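Local coordinates for protein xyloglucan-specific endo-beta-1,4-glucanase BoGH9A (Bacteroides ovatus, PDB 6DHT) that catalyses endohydrolysis of the beta-1,4-glucosidic linkages in the xyloglucan backbone, releasing xyloglucan oligosaccharides, at residues A[406-411]-A[452-457]; A[426-431]-A[442-447]; A[342-347]-A[379-384]. All blocks are in the same frame, centred on the assembly; numbering follows the deposited sequence.

Interaction 1: residues A[406-411]-A[452-457]. With EDO (1,2-ethanediol), chain L.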
loop_
_atom_site.group_PDB
_atom_site.type_symbol
_atom_site.label_atom_id
_atom_site.label_comp_id
_atom_site.label_asym_id
_atom_site.label_seq_id
_atom_site.Cartn_x
_atom_site.Cartn_y
_atom_site.Cartn_z
ATOM N N THR A 406 4.688 10.285 -21.153
ATOM C CA THR A 406 5.337 9.427 -22.136
ATOM C C THR A 406 6.086 8.282 -21.455
ATOM O O THR A 406 5.989 7.132 -21.887
ATOM C CB THR A 406 6.284 10.248 -23.029
ATOM O OG1 THR A 406 5.491 11.179 -23.761
ATOM C CG2 THR A 406 7.031 9.371 -24.012
ATOM N N GLU A 407 6.812 8.580 -20.384
ATOM C CA GLU A 407 7.572 7.553 -19.681
ATOM C C GLU A 407 6.646 6.579 -18.976
ATOM O O GLU A 407 6.894 5.370 -19.003
ATOM C CB GLU A 407 8.563 8.160 -18.700
ATOM C CG GLU A 407 9.755 8.857 -19.375
ATOM C CD GLU A 407 10.420 7.996 -20.459
ATOM O OE1 GLU A 407 10.706 6.800 -20.192
ATOM O OE2 GLU A 407 10.641 8.509 -21.584
ATOM N N LEU A 408 5.546 7.063 -18.413
ATOM C CA LEU A 408 4.580 6.154 -17.782
ATOM C C LEU A 408 4.023 5.172 -18.811
ATOM O O LEU A 408 3.881 3.953 -18.543
ATOM C CB LEU A 408 3.441 6.921 -17.148
ATOM C CG LEU A 408 2.220 6.121 -16.683
ATOM C CD1 LEU A 408 2.550 5.196 -15.567
ATOM C CD2 LEU A 408 1.102 7.048 -16.281
ATOM N N LEU A 409 3.735 5.656 -20.007
ATOM C CA LEU A 409 3.125 4.819 -21.036
ATOM C C LEU A 409 4.118 3.822 -21.611
ATOM O O LEU A 409 3.728 2.710 -22.002
ATOM C CB LEU A 409 2.537 5.681 -22.136
ATOM C CG LEU A 409 1.386 6.547 -21.626
ATOM C CD1 LEU A 409 0.804 7.333 -22.786
ATOM C CD2 LEU A 409 0.288 5.743 -20.939
ATOM N N LYS A 410 5.382 4.202 -21.664
ATOM C CA LYS A 410 6.437 3.305 -22.120
ATOM C C LYS A 410 6.555 2.139 -21.155
ATOM O O LYS A 410 6.693 0.982 -21.568
ATOM C CB LYS A 410 7.778 4.028 -22.187
ATOM C CG LYS A 410 7.975 4.864 -23.419
ATOM C CD LYS A 410 9.416 5.365 -23.469
ATOM C CE LYS A 410 9.595 6.419 -24.546
ATOM N NZ LYS A 410 10.893 7.145 -24.423
ATOM N N TYR A 411 6.528 2.453 -19.863
ATOM C CA TYR A 411 6.555 1.445 -18.811
ATOM C C TYR A 411 5.337 0.543 -18.941
ATOM O O TYR A 411 5.494 -0.689 -18.903
ATOM C CB TYR A 411 6.605 2.116 -17.431
ATOM C CG TYR A 411 6.206 1.233 -16.272
ATOM C CD1 TYR A 411 4.892 1.158 -15.880
ATOM C CD2 TYR A 411 7.146 0.536 -15.562
ATOM C CE1 TYR A 411 4.516 0.372 -14.812
ATOM C CE2 TYR A 411 6.788 -0.256 -14.501
ATOM C CZ TYR A 411 5.462 -0.323 -14.134
ATOM O OH TYR A 411 5.107 -1.122 -13.062
ATOM N N MET A 452 -3.350 1.641 -13.787
ATOM C CA MET A 452 -4.540 2.436 -13.580
ATOM C C MET A 452 -4.258 3.913 -13.948
ATOM O O MET A 452 -5.058 4.574 -14.621
ATOM C CB MET A 452 -4.998 2.241 -12.118
ATOM C CG MET A 452 -6.263 2.955 -11.707
ATOM S SD MET A 452 -6.065 4.722 -11.385
ATOM C CE MET A 452 -4.956 4.662 -9.960
ATOM N N TYR A 453 -3.112 4.440 -13.521
ATOM C CA TYR A 453 -2.745 5.791 -13.935
ATOM C C TYR A 453 -2.581 5.884 -15.447
ATOM O O TYR A 453 -2.982 6.874 -16.057
ATOM C CB TYR A 453 -1.438 6.247 -13.287
ATOM C CG TYR A 453 -1.613 6.927 -11.939
ATOM C CD1 TYR A 453 -1.894 8.281 -11.855
ATOM C CD2 TYR A 453 -1.538 6.203 -10.766
ATOM C CE1 TYR A 453 -2.071 8.902 -10.620
ATOM C CE2 TYR A 453 -1.709 6.804 -9.528
ATOM C CZ TYR A 453 -1.984 8.151 -9.471
ATOM O OH TYR A 453 -2.161 8.781 -8.252
ATOM N N ALA A 454 -1.986 4.890 -16.083
ATOM C CA ALA A 454 -1.874 4.926 -17.550
ATOM C C ALA A 454 -3.248 4.974 -18.242
ATOM O O ALA A 454 -3.427 5.709 -19.244
ATOM C CB ALA A 454 -1.074 3.740 -18.050
ATOM N N TYR A 455 -4.234 4.249 -17.717
ATOM C CA TYR A 455 -5.611 4.340 -18.184
ATOM C C TYR A 455 -6.123 5.784 -18.022
ATOM O O TYR A 455 -6.664 6.382 -18.969
ATOM C CB TYR A 455 -6.532 3.374 -17.428
ATOM C CG TYR A 455 -7.985 3.626 -17.684
ATOM C CD1 TYR A 455 -8.568 3.283 -18.904
ATOM C CD2 TYR A 455 -8.779 4.241 -16.731
ATOM C CE1 TYR A 455 -9.892 3.540 -19.138
ATOM C CE2 TYR A 455 -10.105 4.505 -16.964
ATOM C CZ TYR A 455 -10.665 4.140 -18.171
ATOM O OH TYR A 455 -12.003 4.401 -18.437
ATOM N N LEU A 456 -5.935 6.366 -16.841
ATOM C CA LEU A 456 -6.442 7.705 -16.590
ATOM C C LEU A 456 -5.840 8.734 -17.548
ATOM O O LEU A 456 -6.517 9.692 -17.931
ATOM C CB LEU A 456 -6.186 8.120 -15.132
ATOM C CG LEU A 456 -6.998 7.369 -14.069
ATOM C CD1 LEU A 456 -6.668 7.987 -12.714
ATOM C CD2 LEU A 456 -8.471 7.413 -14.313
ATOM N N GLN A 457 -4.603 8.522 -17.967
ATOM C CA GLN A 457 -3.901 9.473 -18.828
ATOM C C GLN A 457 -4.258 9.323 -20.314
ATOM O O GLN A 457 -3.971 10.217 -21.116
ATOM C CB GLN A 457 -2.398 9.318 -18.653
ATOM C CG GLN A 457 -1.893 9.775 -17.264
ATOM C CD GLN A 457 -2.105 11.260 -17.034
ATOM O OE1 GLN A 457 -1.648 12.064 -17.825
ATOM N NE2 GLN A 457 -2.831 11.616 -15.985
HETATM C C1 EDO L . 0.231 15.330 -19.170
HETATM O O1 EDO L . 0.193 16.717 -19.530
HETATM C C2 EDO L . -0.818 15.057 -18.098
HETATM O O2 EDO L . -2.107 14.978 -18.717
#
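L408 and L409 meet A454 with two methyl groups, one from each leucine, and the contact is a compact example of helices joined through neighbouring side chains of one turn. L408 points toward segment 452-457 of helix 439-458. With its CG anti to the backbone N (chi1 169°), it carries CD2 to 3.8 Å from A454 N, over the main chain there and also beside the side chains of Y453 and Q457. The same methyl lies 4.0 Å from Y453 CB and 4.2 Å from Q457 CG, so it sits among three residues of about one helical turn. L409 arrives differently: it leaves its helix obliquely and only its end swings in, bringing CD2 to 3.8 Å from A454 CB. A454 is thus met by both leucines, on its backbone and on its methyl. Its small side chain accompanies a CA-to-CA distance of 6.1 Å between L409 and A454, although the two short axes, running at 126°, come no nearer than 9.7 Å.

Q457 contributes its aliphatic CG alone. Its amide turns away, NE2 bonding to L387 O and OE1 weakly accepting from O2 of a 1,2-ethanediol, probably a crystallisation additive that also binds D402 and R398. No hydrogen bond or salt bridge joins the segments. The contact therefore probably rests on dispersion and the exclusion of water, without directional bonds.

Interaction 2: residues A[426-431]-A[442-447]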
loop_
_atom_site.group_PDB
_atom_site.type_symbol
_atom_site.label_atom_id
_atom_site.label_comp_id
_atom_site.label_asym_id
_atom_site.label_seq_id
_atom_site.Cartn_x
_atom_site.Cartn_y
_atom_site.Cartn_z
ATOM N N ALA A 426 -2.187 -12.539 -16.310
ATOM C CA ALA A 426 -1.924 -11.223 -15.689
ATOM C C ALA A 426 -0.523 -10.770 -16.000
ATOM O O ALA A 426 0.369 -11.568 -16.201
ATOM C CB ALA A 426 -2.108 -11.258 -14.167
ATOM N N PRO A 427 -0.298 -9.442 -15.992
ATOM C CA PRO A 427 1.073 -8.993 -16.218
ATOM C C PRO A 427 2.050 -9.477 -15.157
ATOM O O PRO A 427 3.212 -9.762 -15.444
ATOM C CB PRO A 427 0.956 -7.467 -16.161
ATOM C CG PRO A 427 -0.438 -7.142 -16.343
ATOM C CD PRO A 427 -1.271 -8.336 -16.003
ATOM N N TYR A 428 1.573 -9.544 -13.919
ATOM C CA TYR A 428 2.374 -9.997 -12.800
ATOM C C TYR A 428 2.298 -11.520 -12.627
ATOM O O TYR A 428 1.224 -12.101 -12.709
ATOM C CB TYR A 428 1.884 -9.322 -11.511
ATOM C CG TYR A 428 2.616 -9.850 -10.298
ATOM C CD1 TYR A 428 3.855 -9.345 -9.924
ATOM C CD2 TYR A 428 2.113 -10.907 -9.549
ATOM C CE1 TYR A 428 4.541 -9.837 -8.837
ATOM C CE2 TYR A 428 2.797 -11.406 -8.462
ATOM C CZ TYR A 428 4.022 -10.887 -8.115
ATOM O OH TYR A 428 4.720 -11.367 -7.020
ATOM N N GLY A 429 3.448 -12.146 -12.390
ATOM C CA GLY A 429 3.488 -13.501 -11.859
ATOM C C GLY A 429 4.103 -14.546 -12.755
ATOM O O GLY A 429 4.044 -15.712 -12.407
ATOM N N ASN A 430 4.688 -14.143 -13.879
ATOM C CA ASN A 430 5.280 -15.110 -14.807
ATOM C C ASN A 430 6.777 -14.927 -15.031
ATOM O O ASN A 430 7.344 -15.481 -15.986
ATOM C CB ASN A 430 4.556 -15.103 -16.145
ATOM C CG ASN A 430 4.676 -16.434 -16.879
ATOM O OD1 ASN A 430 4.649 -17.505 -16.269
ATOM N ND2 ASN A 430 4.827 -16.362 -18.185
ATOM N N ASP A 431 7.413 -14.177 -14.140
ATOM C CA ASP A 431 8.862 -14.024 -14.134
ATOM C C ASP A 431 9.346 -14.348 -12.732
ATOM O O ASP A 431 8.775 -13.866 -11.757
ATOM C CB ASP A 431 9.235 -12.587 -14.503
ATOM C CG ASP A 431 10.731 -12.398 -14.744
ATOM O OD1 ASP A 431 11.554 -12.759 -13.881
ATOM O OD2 ASP A 431 11.085 -11.877 -15.820
ATOM N N GLU A 442 4.627 -4.494 -3.523
ATOM C CA GLU A 442 5.668 -3.700 -4.187
ATOM C C GLU A 442 5.656 -3.826 -5.681
ATOM O O GLU A 442 5.956 -2.856 -6.391
ATOM C CB GLU A 442 7.067 -4.098 -3.721
ATOM C CG GLU A 442 8.154 -3.078 -4.135
ATOM C CD GLU A 442 9.596 -3.454 -3.726
ATOM O OE1 GLU A 442 9.857 -3.729 -2.540
ATOM O OE2 GLU A 442 10.489 -3.448 -4.602
ATOM N N LYS A 443 5.353 -5.020 -6.177
ATOM C CA LYS A 443 5.311 -5.232 -7.600
ATOM C C LYS A 443 3.900 -5.450 -8.099
ATOM O O LYS A 443 3.438 -4.715 -8.958
ATOM C CB LYS A 443 6.236 -6.347 -8.044
ATOM C CG LYS A 443 6.394 -6.371 -9.541
ATOM C CD LYS A 443 7.601 -7.122 -9.979
ATOM C CE LYS A 443 7.838 -6.880 -11.450
ATOM N NZ LYS A 443 8.909 -7.754 -11.973
ATOM N N CYS A 444 3.174 -6.442 -7.603
ATOM C CA CYS A 444 1.864 -6.722 -8.193
ATOM C C CYS A 444 0.881 -5.542 -8.045
ATOM O O CYS A 444 0.327 -5.049 -9.022
ATOM C CB CYS A 444 1.289 -8.011 -7.609
ATOM S SG CYS A 444 -0.198 -8.593 -8.415
ATOM N N MET A 445 0.672 -5.097 -6.808
ATOM C CA MET A 445 -0.252 -3.985 -6.600
ATOM C C MET A 445 0.259 -2.703 -7.258
ATOM O O MET A 445 -0.498 -2.011 -7.930
ATOM C CB MET A 445 -0.485 -3.693 -5.113
ATOM C CG MET A 445 -1.346 -4.660 -4.367
ATOM S SD MET A 445 -3.033 -4.756 -4.887
ATOM C CE MET A 445 -2.945 -6.117 -6.064
ATOM N N ASN A 446 1.530 -2.370 -7.058
ATOM C CA ASN A 446 1.985 -1.058 -7.537
ATOM C C ASN A 446 2.158 -1.033 -9.052
ATOM O O ASN A 446 2.055 0.025 -9.678
ATOM C CB ASN A 446 3.215 -0.574 -6.763
ATOM C CG ASN A 446 2.849 -0.133 -5.392
ATOM O OD1 ASN A 446 1.672 0.076 -5.101
ATOM N ND2 ASN A 446 3.826 -0.058 -4.510
ATOM N N GLN A 447 2.376 -2.185 -9.657
ATOM C CA GLN A 447 2.265 -2.286 -11.118
ATOM C C GLN A 447 0.826 -2.003 -11.554
ATOM O O GLN A 447 0.582 -1.234 -12.491
ATOM C CB GLN A 447 2.688 -3.687 -11.563
ATOM C CG GLN A 447 2.742 -3.945 -13.021
ATOM C CD GLN A 447 3.219 -5.354 -13.259
ATOM O OE1 GLN A 447 2.420 -6.280 -13.331
ATOM N NE2 GLN A 447 4.525 -5.537 -13.277
HETATM O O HOH W 1 5.641 -8.115 -14.425
#
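Y428 lays its ring flat over C444 of helix 439-458, and this CH-pi and sulfur-aromatic pair is the dense part of the contact. The CB of C444 stands 3.5 Å from the centroid of the Y428 ring, only 11° off its normal, nearly over the ring centre. The sulfur sits obliquely, SG lying 4.0 Å from the same centroid, and K443 CG packs at the ring edge, 3.9 Å from Y428 CD1. Both Y428 and C444 are buried, and the phenol's OH is hydrogen-bonded to D434 O.

The looser side runs past P427 and K443, both partly exposed, where a water bridges P427 to the buried Q447. Extended beyond CG, Q447 brings OE1 to 3.4 Å from P427 CB, while its NE2 donates over 3.0 Å to the water, which in turn donates to P427 O; NE2 also bonds to a di(hydroxyethyl)ether, probably from the crystallisation liquor. The lysine chain runs on past the ring to a salt bridge with D434.

Helix 461-474 completes the arrangement: the N470 amide accepts from Y428 N and donates to Q447 OE1 and to C444 O, and Y473 meets the Y428 ring edge-to-face. On helix 395-416, V415 touches P427 and Q447, so the loop 426-431 is held among three helices.

Interaction 3: residues A[342-347]-A[379-384]; sequences FFWAAS and FALGIF
F379 turns an edge to one face of the F343 ring, while S347 OG lies over the opposite face, 3.7 Å above its plane and toward the rim. The two phenyl rings form an offset edge-to-face pair, with centroids 5.8 Å apart and planes at 62°; F379 CD1 comes within 3.7 Å of F343 CD2. At the edge of the F343 ring, near its plane, lie F379 O and I383 N of the facing helix. The W344 indole is covered on one face by L381, whose CD1 stands 3.6 Å from the centroid of the six-membered ring and 8° off its normal, a CH-pi contact. L381 CB covers the same indole nearer its pyrrole part, 3.7 Å from NE1. The indole NE1 donates to E348.

As successive residues on the helix, F343 and W344 send their rings to different sides and flank G382. With no side chain on G382 to stand in the way, F343 CE2 lies 3.7 Å from the bare CA of G382, and W344 CA is only 4.2 Å from G382 CA. That closeness agrees with an axis separation of 7.8 Å. Beside it, S347 OG folds back to donate to F343 O, an acceptor already used by S347 N from the other side of its plane, and W386 also bonds to this hydroxyl.

Two nearly parallel helices, at 26°, meeting at a glycine with aromatic rings on each flank make a close helix-helix contact within the (alpha/alpha)6-barrel catalytic domain characteristic of glycoside hydrolase family 9.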
loop_
_atom_site.group_PDB
_atom_site.type_symbol
_atom_site.label_atom_id
_atom_site.label_comp_id
_atom_site.label_asym_id
_atom_site.label_seq_id
_atom_site.Cartn_x
_atom_site.Cartn_y
_atom_site.Cartn_z
ATOM N N PHE A 342 13.839 14.199 -3.087
ATOM C CA PHE A 342 13.937 15.613 -3.440
ATOM C C PHE A 342 12.915 15.948 -4.542
ATOM O O PHE A 342 12.206 16.950 -4.458
ATOM C CB PHE A 342 15.367 15.972 -3.890
ATOM C CG PHE A 342 16.289 16.387 -2.760
ATOM C CD1 PHE A 342 16.076 17.572 -2.092
ATOM C CD2 PHE A 342 17.342 15.588 -2.388
ATOM C CE1 PHE A 342 16.909 17.970 -1.068
ATOM C CE2 PHE A 342 18.195 15.985 -1.357
ATOM C CZ PHE A 342 17.959 17.181 -0.699
ATOM N N PHE A 343 12.791 15.063 -5.532
ATOM C CA PHE A 343 11.846 15.310 -6.628
ATOM C C PHE A 343 10.418 15.365 -6.130
ATOM O O PHE A 343 9.652 16.274 -6.462
ATOM C CB PHE A 343 11.968 14.245 -7.704
ATOM C CG PHE A 343 10.951 14.372 -8.792
ATOM C CD1 PHE A 343 11.055 15.398 -9.704
ATOM C CD2 PHE A 343 9.907 13.465 -8.927
ATOM C CE1 PHE A 343 10.146 15.534 -10.718
ATOM C CE2 PHE A 343 8.994 13.600 -9.942
ATOM C CZ PHE A 343 9.111 14.636 -10.845
ATOM N N TRP A 344 10.047 14.378 -5.323
ATOM C CA TRP A 344 8.680 14.327 -4.805
ATOM C C TRP A 344 8.391 15.539 -3.903
ATOM O O TRP A 344 7.391 16.247 -4.089
ATOM C CB TRP A 344 8.406 12.975 -4.101
ATOM C CG TRP A 344 7.049 12.904 -3.492
ATOM C CD1 TRP A 344 5.904 13.455 -3.973
ATOM C CD2 TRP A 344 6.702 12.289 -2.242
ATOM N NE1 TRP A 344 4.854 13.231 -3.106
ATOM C CE2 TRP A 344 5.315 12.492 -2.049
ATOM C CE3 TRP A 344 7.417 11.558 -1.288
ATOM C CZ2 TRP A 344 4.641 12.033 -0.920
ATOM C CZ3 TRP A 344 6.735 11.091 -0.163
ATOM C CH2 TRP A 344 5.359 11.330 0.000
ATOM N N ALA A 345 9.286 15.817 -2.959
ATOM C CA ALA A 345 9.100 16.967 -2.092
ATOM C C ALA A 345 9.045 18.314 -2.820
ATOM O O ALA A 345 8.183 19.117 -2.547
ATOM C CB ALA A 345 10.193 17.017 -1.016
ATOM N N ALA A 346 9.983 18.535 -3.737
ATOM C CA ALA A 346 10.009 19.805 -4.460
ATOM C C ALA A 346 8.735 19.928 -5.282
ATOM O O ALA A 346 8.156 21.014 -5.359
ATOM C CB ALA A 346 11.235 19.877 -5.331
ATOM N N SER A 347 8.293 18.824 -5.897
ATOM C CA SER A 347 7.048 18.849 -6.688
ATOM C C SER A 347 5.846 19.231 -5.824
ATOM O O SER A 347 5.085 20.132 -6.168
ATOM C CB SER A 347 6.805 17.514 -7.385
ATOM O OG SER A 347 7.790 17.267 -8.360
ATOM N N PHE A 379 9.854 8.549 -6.877
ATOM C CA PHE A 379 9.686 9.275 -8.152
ATOM C C PHE A 379 8.236 9.253 -8.596
ATOM O O PHE A 379 7.689 10.278 -9.008
ATOM C CB PHE A 379 10.552 8.678 -9.264
ATOM C CG PHE A 379 11.978 9.211 -9.322
ATOM C CD1 PHE A 379 12.254 10.569 -9.247
ATOM C CD2 PHE A 379 13.033 8.338 -9.522
ATOM C CE1 PHE A 379 13.553 11.032 -9.346
ATOM C CE2 PHE A 379 14.329 8.808 -9.596
ATOM C CZ PHE A 379 14.576 10.161 -9.515
ATOM N N ALA A 380 7.611 8.089 -8.527
ATOM C CA ALA A 380 6.249 7.971 -9.013
ATOM C C ALA A 380 5.278 8.898 -8.296
ATOM O O ALA A 380 4.313 9.364 -8.888
ATOM C CB ALA A 380 5.779 6.509 -8.903
ATOM N N LEU A 381 5.504 9.161 -7.023
ATOM C CA LEU A 381 4.585 9.999 -6.289
ATOM C C LEU A 381 4.686 11.431 -6.804
ATOM O O LEU A 381 3.703 12.143 -6.865
ATOM C CB LEU A 381 4.851 9.945 -4.785
ATOM C CG LEU A 381 4.684 8.576 -4.122
ATOM C CD1 LEU A 381 4.838 8.744 -2.614
ATOM C CD2 LEU A 381 3.383 7.906 -4.494
ATOM N N GLY A 382 5.892 11.813 -7.186
ATOM C CA GLY A 382 6.065 13.119 -7.798
ATOM C C GLY A 382 5.413 13.169 -9.164
ATOM O O GLY A 382 4.774 14.169 -9.543
ATOM N N ILE A 383 5.583 12.093 -9.933
ATOM C CA ILE A 383 5.002 11.994 -11.264
ATOM C C ILE A 383 3.476 12.090 -11.171
ATOM O O ILE A 383 2.830 12.828 -11.951
ATOM C CB ILE A 383 5.441 10.696 -11.974
ATOM C CG1 ILE A 383 6.921 10.793 -12.333
ATOM C CG2 ILE A 383 4.611 10.433 -13.204
ATOM C CD1 ILE A 383 7.534 9.529 -12.858
ATOM N N PHE A 384 2.878 11.379 -10.212
ATOM C CA PHE A 384 1.432 11.409 -10.102
ATOM C C PHE A 384 0.936 12.842 -9.863
ATOM O O PHE A 384 -0.109 13.247 -10.390
ATOM C CB PHE A 384 0.908 10.502 -8.963
ATOM C CG PHE A 384 1.221 9.018 -9.096
ATOM C CD1 PHE A 384 1.499 8.408 -10.302
ATOM C CD2 PHE A 384 1.265 8.245 -7.944
ATOM C CE1 PHE A 384 1.784 7.047 -10.341
ATOM C CE2 PHE A 384 1.528 6.893 -7.991
ATOM C CZ PHE A 384 1.789 6.302 -9.185
#

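How the interactions relate
Followed from the N terminus, interaction 3 closes first: segments 342-347 and 379-384, on helices 339-353 and 379-386, meet across 31 intervening residues. The chain continues into helix 395-416, where interaction 1 opens at 406-411; it closes at 452-457, with 40 residues between. Interaction 2 is nested inside that loop, folding the segment 426-431 back on the earlier part of helix 439-458. Interaction 3 precedes both in series, and none of the loops cross. Helix 439-458 is shared by interactions 1 and 2, which touch where Y411 lies against Q447. Y453 stacks on F384, linking interaction 1 to interaction 3. Interaction 1 thus touches both of the others, while interactions 2 and 3 stay about 6 Å apart at their nearest atoms.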